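Local structure of Myo-inositol dehydrogenase (Corynebacterium glutamicum, 3EUW) at residues A[169-174]-A[318-323]; A[100-105]-A[309-314]; A[8-13]-A[33-38]. The protein probably oxidises myo-inositol at its 2-position with NAD+ as hydride acceptor, working as a tetramer of the Gfo/Idh/MocA oxidoreductase family. One frame throughout, in Å; residues are numbered along the deposited sequence.

Contact 3 comes first along the chain: it pairs the two strands of the opening beta-alpha-beta unit, 5-10 and 29-35, in the parallel Rossmann sheet. Contacts 1 and 2 follow with alternating segments and share helix 307-326. That helix meets the Rossmann domain through helix 102-112 in contact 2, and the helix 169-185 that lies on the mixed sheet in contact 1. The two centres are about 12 Å apart and the contacts touch, with Arg172 CD beside Leu100 O. Contact 3 lies about 29 Å from contact 1 and 24 Å from contact 2, centre to centre. The late helix 307-326 thus ties the two halves of the subunit together.

Contact 1 of 3, residues A[169-174]-A[318-323]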
loop_
_atom_site.group_PDB
_atom_site.type_symbol
_atom_site.label_atom_id
_atom_site.label_comp_id
_atom_site.label_asym_id
_atom_site.label_seq_id
_atom_site.Cartn_x
_atom_site.Cartn_y
_atom_site.Cartn_z
ATOM N N GLY A 169 -20.944 16.308 25.113
ATOM C CA GLY A 169 -20.114 15.127 25.283
ATOM C C GLY A 169 -19.689 14.459 23.980
ATOM O O GLY A 169 -20.305 14.653 22.927
ATOM N N ILE A 170 -18.635 13.652 24.062
ATOM C CA ILE A 170 -18.094 12.960 22.907
ATOM C C ILE A 170 -19.126 12.140 22.102
ATOM O O ILE A 170 -19.115 12.171 20.875
ATOM C CB ILE A 170 -16.908 12.064 23.348
ATOM C CG1 ILE A 170 -16.143 11.551 22.130
ATOM C CG2 ILE A 170 -17.405 10.920 24.212
ATOM C CD1 ILE A 170 -14.788 10.909 22.490
ATOM N N PHE A 171 -20.021 11.434 22.787
ATOM C CA PHE A 171 -21.038 10.617 22.116
ATOM C C PHE A 171 -22.039 11.428 21.287
ATOM O O PHE A 171 -22.317 11.080 20.142
ATOM C CB PHE A 171 -21.808 9.766 23.138
ATOM C CG PHE A 171 -20.949 8.777 23.869
ATOM C CD1 PHE A 171 -20.366 7.709 23.191
ATOM C CD2 PHE A 171 -20.728 8.904 25.236
ATOM C CE1 PHE A 171 -19.587 6.788 23.864
ATOM C CE2 PHE A 171 -19.950 7.987 25.912
ATOM C CZ PHE A 171 -19.379 6.927 25.231
ATOM N N ARG A 172 -22.582 12.500 21.855
ATOM C CA ARG A 172 -23.541 13.330 21.127
ATOM C C ARG A 172 -22.880 14.225 20.071
ATOM O O ARG A 172 -23.492 14.556 19.058
ATOM C CB ARG A 172 -24.335 14.223 22.095
ATOM C CG ARG A 172 -25.139 13.484 23.163
ATOM C CD ARG A 172 -26.080 14.446 23.879
ATOM N NE ARG A 172 -26.783 13.846 25.015
ATOM C CZ ARG A 172 -26.329 13.844 26.267
ATOM N NH1 ARG A 172 -25.166 14.406 26.564
ATOM N NH2 ARG A 172 -27.052 13.290 27.233
ATOM N N ASP A 173 -21.626 14.597 20.301
ATOM C CA ASP A 173 -20.893 15.481 19.394
ATOM C C ASP A 173 -20.011 14.801 18.340
ATOM O O ASP A 173 -19.924 15.272 17.202
ATOM C CB ASP A 173 -20.040 16.447 20.224
ATOM C CG ASP A 173 -19.271 17.447 19.368
ATOM O OD1 ASP A 173 -19.906 18.336 18.754
ATOM O OD2 ASP A 173 -18.030 17.343 19.315
HETATM N N MSE A 174 -19.349 13.710 18.719
HETATM C CA MSE A 174 -18.471 12.992 17.805
HETATM C C MSE A 174 -18.987 11.625 17.349
HETATM O O MSE A 174 -19.259 11.427 16.174
HETATM C CB MSE A 174 -17.110 12.798 18.456
HETATM C CG MSE A 174 -16.077 12.231 17.507
HETATM SE SE MSE A 174 -14.414 11.941 18.466
HETATM C CE MSE A 174 -13.364 11.088 16.998
ATOM N N ASN A 318 -27.251 8.702 23.290
ATOM C CA ASN A 318 -27.666 8.741 24.693
ATOM C C ASN A 318 -27.504 7.356 25.310
ATOM O O ASN A 318 -27.089 7.227 26.466
ATOM C CB ASN A 318 -29.116 9.227 24.837
ATOM C CG ASN A 318 -29.261 10.712 24.545
ATOM O OD1 ASN A 318 -28.299 11.462 24.657
ATOM N ND2 ASN A 318 -30.469 11.143 24.192
ATOM N N ALA A 319 -27.809 6.315 24.538
ATOM C CA ALA A 319 -27.667 4.961 25.047
ATOM C C ALA A 319 -26.195 4.688 25.332
ATOM O O ALA A 319 -25.868 4.022 26.322
ATOM C CB ALA A 319 -28.212 3.945 24.051
ATOM N N CYS A 320 -25.314 5.214 24.477
ATOM C CA CYS A 320 -23.869 5.037 24.648
ATOM C C CYS A 320 -23.405 5.647 25.960
ATOM O O CYS A 320 -22.732 4.986 26.748
ATOM C CB CYS A 320 -23.075 5.694 23.511
ATOM S SG CYS A 320 -23.063 4.812 21.942
ATOM N N LEU A 321 -23.757 6.911 26.181
ATOM C CA LEU A 321 -23.382 7.618 27.397
ATOM C C LEU A 321 -23.860 6.865 28.626
ATOM O O LEU A 321 -23.117 6.703 29.592
ATOM C CB LEU A 321 -23.981 9.034 27.410
ATOM C CG LEU A 321 -23.681 9.894 28.647
ATOM C CD1 LEU A 321 -22.183 10.089 28.786
ATOM C CD2 LEU A 321 -24.372 11.241 28.529
ATOM N N GLU A 322 -25.105 6.407 28.592
ATOM C CA GLU A 322 -25.666 5.677 29.725
ATOM C C GLU A 322 -24.909 4.370 29.977
ATOM O O GLU A 322 -24.648 4.010 31.125
ATOM C CB GLU A 322 -27.140 5.387 29.473
ATOM C CG GLU A 322 -28.023 5.625 30.682
ATOM C CD GLU A 322 -28.302 4.356 31.428
ATOM O OE1 GLU A 322 -28.628 3.352 30.765
ATOM O OE2 GLU A 322 -28.209 4.354 32.665
ATOM N N SER A 323 -24.570 3.658 28.902
ATOM C CA SER A 323 -23.828 2.406 29.026
ATOM C C SER A 323 -22.449 2.698 29.618
ATOM O O SER A 323 -21.998 2.022 30.537
ATOM C CB SER A 323 -23.661 1.739 27.655
ATOM O OG SER A 323 -22.851 0.578 27.749
#
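An antiparallel helix pair makes this contact: Phe171 and Arg172 on helix 169-185 face Asn318, Cys320 and Leu321 on helix 307-326. The axes of the two short segments approach to 8.6 Å, with 162° between their N-to-C directions. At the heart of the packing, Cys320 sets its CB over one face of the Phe171 ring, 3.8 Å from the centroid, a CH-pi contact in which CB comes nearest to CD1. The Cys320 sulfur lies obliquely to the same ring, farther from its centre. Leu321 N sits over the same face, nearer the rim, and Leu321 CB approaches Phe171 CD2 at 3.9 Å, while Ile170 CG2 takes the opposite face.

Beside the ring the interface turns polar. The side chain of Arg172, extended from CG to NE, reaches across to Asn318, and Arg172 NE donates to Asn318 OD1 at 2.8 Å. The bond is bent (134°), with the oxygen tilted from the guanidinium plane, though NE lies nearly in line with the C=O of Asn318; the amide and guanidinium planes stand 66° apart. Leu321 CD2 approaches the same group obliquely, 3.6 Å from Arg172 NH2, so a methyl and an amide oxygen share the guanidinium. Its NH1 is taken by Gly168 O, just before 169-174 in the chain, which helps fix the rotation of the arginine head.

The mixed sheet backs the pair: Phe171 rests on Val213, Val215 and Ala194, Cys320 packs against Val192, Ala194 and Val215, and Ser323 OG bonds to Ala194 N, so both helices cover strands 189-197 and 212-219.

Contact 2 of 3, residues A[100-105]-A[309-314]; sequences LDIEMV and DGVIAL
Asp101, whose carbonyl carbon rests against Leu314 CD2, is the N-cap of helix 102-112: Asp101 OD1 accepts from Glu103 N at 2.8 Å, on the anti side and 30° out of the carboxylate plane. This capping bond satisfies one of the amides at the start of the helix.

Leu314 does most of the apolar packing. It projects from helix 307-326 with CG anti to the backbone N (chi1 175°), directing the branch at residues 100-105. Leu314 CD2 meets the very first turn, 3.7 Å from Ile102 N and 4.1 Å from Ile102 CB. Leu314 CD2 also lies 3.7 Å from Val105 CG2, the two side chains sliding past one another in opposite directions. The other methyl, Leu314 CD1, reaches Leu100 O at 3.8 Å. One turn earlier, Val311 sends CG2 to within 3.8 Å of Val105 CG1, so that Val105 splits its two methyls between Val311 and Leu314. Ile102 adds a looser touch, its CD1 4.3 Å from Val311 CG1.

The interface is therefore a patch of branched aliphatic side chains, with the register pairing Ile102 with Leu314 and Val105 with Val311. Around it, Leu314 also packs against Arg172 of helix 169-185, Ala313 against Ile176 of the same helix, and Val311 against Ile98 in the loop leading in. Helix 307-326 thus runs between helix 102-112 of the Rossmann domain and helix 169-185.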
loop_
_atom_site.group_PDB
_atom_site.type_symbol
_atom_site.label_atom_id
_atom_site.label_comp_id
_atom_site.label_asym_id
_atom_site.label_seq_id
_atom_site.Cartn_x
_atom_site.Cartn_y
_atom_site.Cartn_z
ATOM N N LEU A 100 -29.486 18.678 21.084
ATOM C CA LEU A 100 -28.740 17.796 21.982
ATOM C C LEU A 100 -29.660 17.150 22.994
ATOM O O LEU A 100 -29.327 16.107 23.567
ATOM C CB LEU A 100 -27.657 18.573 22.729
ATOM C CG LEU A 100 -26.547 19.110 21.834
ATOM C CD1 LEU A 100 -25.622 19.996 22.645
ATOM C CD2 LEU A 100 -25.794 17.936 21.214
ATOM N N ASP A 101 -30.818 17.777 23.202
ATOM C CA ASP A 101 -31.816 17.308 24.159
ATOM C C ASP A 101 -32.882 16.474 23.470
ATOM O O ASP A 101 -33.721 17.006 22.739
ATOM C CB ASP A 101 -32.480 18.508 24.844
ATOM C CG ASP A 101 -33.349 18.104 26.023
ATOM O OD1 ASP A 101 -33.918 16.986 26.018
ATOM O OD2 ASP A 101 -33.473 18.922 26.957
ATOM N N ILE A 102 -32.865 15.169 23.712
ATOM C CA ILE A 102 -33.841 14.286 23.087
ATOM C C ILE A 102 -35.285 14.756 23.304
ATOM O O ILE A 102 -36.138 14.524 22.453
ATOM C CB ILE A 102 -33.694 12.834 23.598
ATOM C CG1 ILE A 102 -34.698 11.931 22.877
ATOM C CG2 ILE A 102 -33.878 12.777 25.105
ATOM C CD1 ILE A 102 -34.417 11.778 21.390
ATOM N N GLU A 103 -35.559 15.414 24.430
ATOM C CA GLU A 103 -36.910 15.902 24.704
ATOM C C GLU A 103 -37.307 17.010 23.730
ATOM O O GLU A 103 -38.421 17.014 23.210
ATOM C CB GLU A 103 -37.033 16.407 26.145
ATOM C CG GLU A 103 -37.011 15.290 27.170
ATOM C CD GLU A 103 -37.945 14.158 26.786
ATOM O OE1 GLU A 103 -39.173 14.389 26.747
ATOM O OE2 GLU A 103 -37.450 13.041 26.510
HETATM N N MSE A 104 -36.398 17.947 23.482
HETATM C CA MSE A 104 -36.688 19.022 22.537
HETATM C C MSE A 104 -36.884 18.423 21.150
HETATM O O MSE A 104 -37.722 18.890 20.369
HETATM C CB MSE A 104 -35.540 20.036 22.508
HETATM C CG MSE A 104 -35.330 20.745 23.861
HETATM SE SE MSE A 104 -36.948 21.733 24.423
HETATM C CE MSE A 104 -37.121 22.898 22.818
ATOM N N VAL A 105 -36.098 17.394 20.844
ATOM C CA VAL A 105 -36.194 16.727 19.555
ATOM C C VAL A 105 -37.592 16.143 19.434
ATOM O O VAL A 105 -38.215 16.215 18.379
ATOM C CB VAL A 105 -35.168 15.574 19.416
ATOM C CG1 VAL A 105 -35.433 14.806 18.129
ATOM C CG2 VAL A 105 -33.733 16.129 19.434
ATOM N N ASP A 309 -33.606 9.596 11.174
ATOM C CA ASP A 309 -32.219 9.177 11.343
ATOM C C ASP A 309 -31.548 10.093 12.356
ATOM O O ASP A 309 -30.637 9.679 13.069
ATOM C CB ASP A 309 -31.461 9.236 10.015
ATOM C CG ASP A 309 -31.999 8.251 8.990
ATOM O OD1 ASP A 309 -32.199 7.064 9.334
ATOM O OD2 ASP A 309 -32.211 8.666 7.834
ATOM N N GLY A 310 -32.011 11.339 12.415
ATOM C CA GLY A 310 -31.456 12.294 13.356
ATOM C C GLY A 310 -31.890 11.984 14.780
ATOM O O GLY A 310 -31.131 12.158 15.731
ATOM N N VAL A 311 -33.121 11.507 14.919
ATOM C CA VAL A 311 -33.656 11.168 16.227
ATOM C C VAL A 311 -32.955 9.937 16.801
ATOM O O VAL A 311 -32.487 9.949 17.939
ATOM C CB VAL A 311 -35.175 10.875 16.142
ATOM C CG1 VAL A 311 -35.716 10.515 17.511
ATOM C CG2 VAL A 311 -35.908 12.089 15.572
ATOM N N ILE A 312 -32.883 8.884 15.993
ATOM C CA ILE A 312 -32.271 7.632 16.408
ATOM C C ILE A 312 -30.767 7.764 16.663
ATOM O O ILE A 312 -30.220 7.114 17.555
ATOM C CB ILE A 312 -32.533 6.531 15.360
ATOM C CG1 ILE A 312 -34.047 6.365 15.167
ATOM C CG2 ILE A 312 -31.928 5.216 15.818
ATOM C CD1 ILE A 312 -34.438 5.427 14.031
ATOM N N ALA A 313 -30.102 8.610 15.884
ATOM C CA ALA A 313 -28.675 8.806 16.066
ATOM C C ALA A 313 -28.433 9.382 17.455
ATOM O O ALA A 313 -27.508 8.962 18.152
ATOM C CB ALA A 313 -28.128 9.734 15.004
ATOM N N LEU A 314 -29.279 10.322 17.866
ATOM C CA LEU A 314 -29.127 10.931 19.186
ATOM C C LEU A 314 -29.478 9.917 20.262
ATOM O O LEU A 314 -28.805 9.829 21.294
ATOM C CB LEU A 314 -30.013 12.182 19.326
ATOM C CG LEU A 314 -30.024 12.828 20.722
ATOM C CD1 LEU A 314 -28.598 13.263 21.084
ATOM C CD2 LEU A 314 -30.978 14.038 20.766
#

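Contact 3 of 3, residues A[8-13]-A[33-38]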
loop_
_atom_site.group_PDB
_atom_site.type_symbol
_atom_site.label_atom_id
_atom_site.label_comp_id
_atom_site.label_asym_id
_atom_site.label_seq_id
_atom_site.Cartn_x
_atom_site.Cartn_y
_atom_site.Cartn_z
ATOM N N ALA A 8 -31.692 29.537 0.786
ATOM C CA ALA A 8 -31.385 30.463 1.870
ATOM C C ALA A 8 -30.414 29.728 2.809
ATOM O O ALA A 8 -30.652 28.573 3.168
ATOM C CB ALA A 8 -32.648 30.842 2.611
ATOM N N LEU A 9 -29.330 30.393 3.198
ATOM C CA LEU A 9 -28.327 29.796 4.074
ATOM C C LEU A 9 -28.238 30.443 5.453
ATOM O O LEU A 9 -28.184 31.671 5.567
ATOM C CB LEU A 9 -26.949 29.864 3.410
ATOM C CG LEU A 9 -25.740 29.518 4.295
ATOM C CD1 LEU A 9 -25.779 28.031 4.645
ATOM C CD2 LEU A 9 -24.436 29.871 3.573
ATOM N N PHE A 10 -28.225 29.611 6.495
ATOM C CA PHE A 10 -28.109 30.090 7.868
ATOM C C PHE A 10 -26.728 29.747 8.423
ATOM O O PHE A 10 -26.339 28.576 8.468
ATOM C CB PHE A 10 -29.189 29.461 8.750
ATOM C CG PHE A 10 -30.525 30.115 8.617
ATOM C CD1 PHE A 10 -30.795 31.296 9.284
ATOM C CD2 PHE A 10 -31.503 29.573 7.789
ATOM C CE1 PHE A 10 -32.016 31.938 9.134
ATOM C CE2 PHE A 10 -32.734 30.210 7.629
ATOM C CZ PHE A 10 -32.988 31.395 8.303
ATOM N N GLY A 11 -25.994 30.773 8.842
ATOM C CA GLY A 11 -24.663 30.572 9.382
ATOM C C GLY A 11 -23.605 30.997 8.380
ATOM O O GLY A 11 -23.587 30.521 7.247
ATOM N N ALA A 12 -22.724 31.905 8.783
ATOM C CA ALA A 12 -21.680 32.363 7.882
ATOM C C ALA A 12 -20.352 31.792 8.346
ATOM O O ALA A 12 -19.290 32.178 7.860
ATOM C CB ALA A 12 -21.635 33.886 7.855
ATOM N N GLY A 13 -20.425 30.859 9.288
ATOM C CA GLY A 13 -19.230 30.234 9.815
ATOM C C GLY A 13 -18.501 29.396 8.783
ATOM O O GLY A 13 -18.745 29.519 7.584
ATOM N N VAL A 33 -29.724 34.369 -0.190
ATOM C CA VAL A 33 -29.663 35.079 1.075
ATOM C C VAL A 33 -28.912 34.304 2.146
ATOM O O VAL A 33 -29.079 33.091 2.284
ATOM C CB VAL A 33 -31.083 35.439 1.591
ATOM C CG1 VAL A 33 -31.848 34.179 1.959
ATOM C CG2 VAL A 33 -30.982 36.371 2.792
ATOM N N ILE A 34 -28.070 35.025 2.885
ATOM C CA ILE A 34 -27.269 34.463 3.964
ATOM C C ILE A 34 -27.614 35.205 5.256
ATOM O O ILE A 34 -27.598 36.430 5.296
ATOM C CB ILE A 34 -25.760 34.636 3.698
ATOM C CG1 ILE A 34 -25.378 33.950 2.387
ATOM C CG2 ILE A 34 -24.955 34.058 4.857
ATOM C CD1 ILE A 34 -23.907 34.002 2.077
ATOM N N ALA A 35 -27.930 34.456 6.307
ATOM C CA ALA A 35 -28.279 35.047 7.589
ATOM C C ALA A 35 -27.291 34.638 8.684
ATOM O O ALA A 35 -26.897 33.471 8.785
ATOM C CB ALA A 35 -29.694 34.639 7.986
ATOM N N ASP A 36 -26.898 35.611 9.500
ATOM C CA ASP A 36 -25.974 35.383 10.600
ATOM C C ASP A 36 -25.974 36.629 11.472
ATOM O O ASP A 36 -25.708 37.727 10.989
ATOM C CB ASP A 36 -24.560 35.137 10.078
ATOM C CG ASP A 36 -23.662 34.498 11.119
ATOM O OD1 ASP A 36 -23.545 35.052 12.235
ATOM O OD2 ASP A 36 -23.077 33.434 10.819
ATOM N N PRO A 37 -26.282 36.478 12.768
ATOM C CA PRO A 37 -26.297 37.638 13.660
ATOM C C PRO A 37 -25.062 38.507 13.443
ATOM O O PRO A 37 -25.139 39.738 13.484
ATOM C CB PRO A 37 -26.355 37.005 15.054
ATOM C CG PRO A 37 -25.780 35.624 14.846
ATOM C CD PRO A 37 -26.382 35.224 13.531
ATOM N N PHE A 38 -23.925 37.862 13.204
ATOM C CA PHE A 38 -22.691 38.584 12.938
ATOM C C PHE A 38 -22.827 39.063 11.504
ATOM O O PHE A 38 -22.383 38.400 10.565
ATOM C CB PHE A 38 -21.489 37.651 13.075
ATOM C CG PHE A 38 -20.172 38.334 12.875
ATOM C CD1 PHE A 38 -19.883 39.521 13.545
ATOM C CD2 PHE A 38 -19.210 37.780 12.043
ATOM C CE1 PHE A 38 -18.651 40.145 13.388
ATOM C CE2 PHE A 38 -17.971 38.396 11.878
ATOM C CZ PHE A 38 -17.693 39.582 12.555
#
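Phe10 turns its ring obliquely toward Ala35, bringing Phe10 CE1 to 3.7 Å from Ala35 CB. On the same side of the sheet Ala8 meets Val33, where Ala8 CB and Val33 CG1 come to a tight 3.5 Å. Val33 CG1 arrives there because the first torsion, chi1 67°, sets that methyl between the backbone N and the carbonyl carbon. Leu9 and Ile34 point from the other side of the sheet and only graze each other, CD2 to CG1. The backbones between them are laced in parallel register: Leu9 N donates to Val33 O, Leu9 O accepts from Ala35 N, and Gly11 N carries the ladder one step further, to Ala35 O at 2.8 Å.

These are the first two strands of a Rossmann fold, joined by helix 14-25 in a beta-alpha-beta crossover, and Gly11 and Gly13 fit a GxGxxG pattern, which in relatives wraps a dinucleotide pyrophosphate and probably does so here. Asp36 comes just after the second strand, where NAD-dependent Rossmann enzymes commonly place an acidic residue to take the adenosine ribose hydroxyls, a role it may have here.

Its carboxylate is held in two directions. With CG anti to the backbone N (chi1 -163°), Asp36 leans toward the glycine-rich loop, and Asp36 OD2 uses its anti lone pair to accept from Ala12 N at 2.6 Å; Ala12 CB sits beside the same oxygen at 3.3 Å. Asp36 OD1 accepts from Phe38 N at 3.0 Å, closing an Asx turn over Pro37. Gly13 ends the loop as the N-cap of helix 14-25, while Ile34 packs on Leu45 and Ala46 of helix 39-47 and Phe10 on Val60.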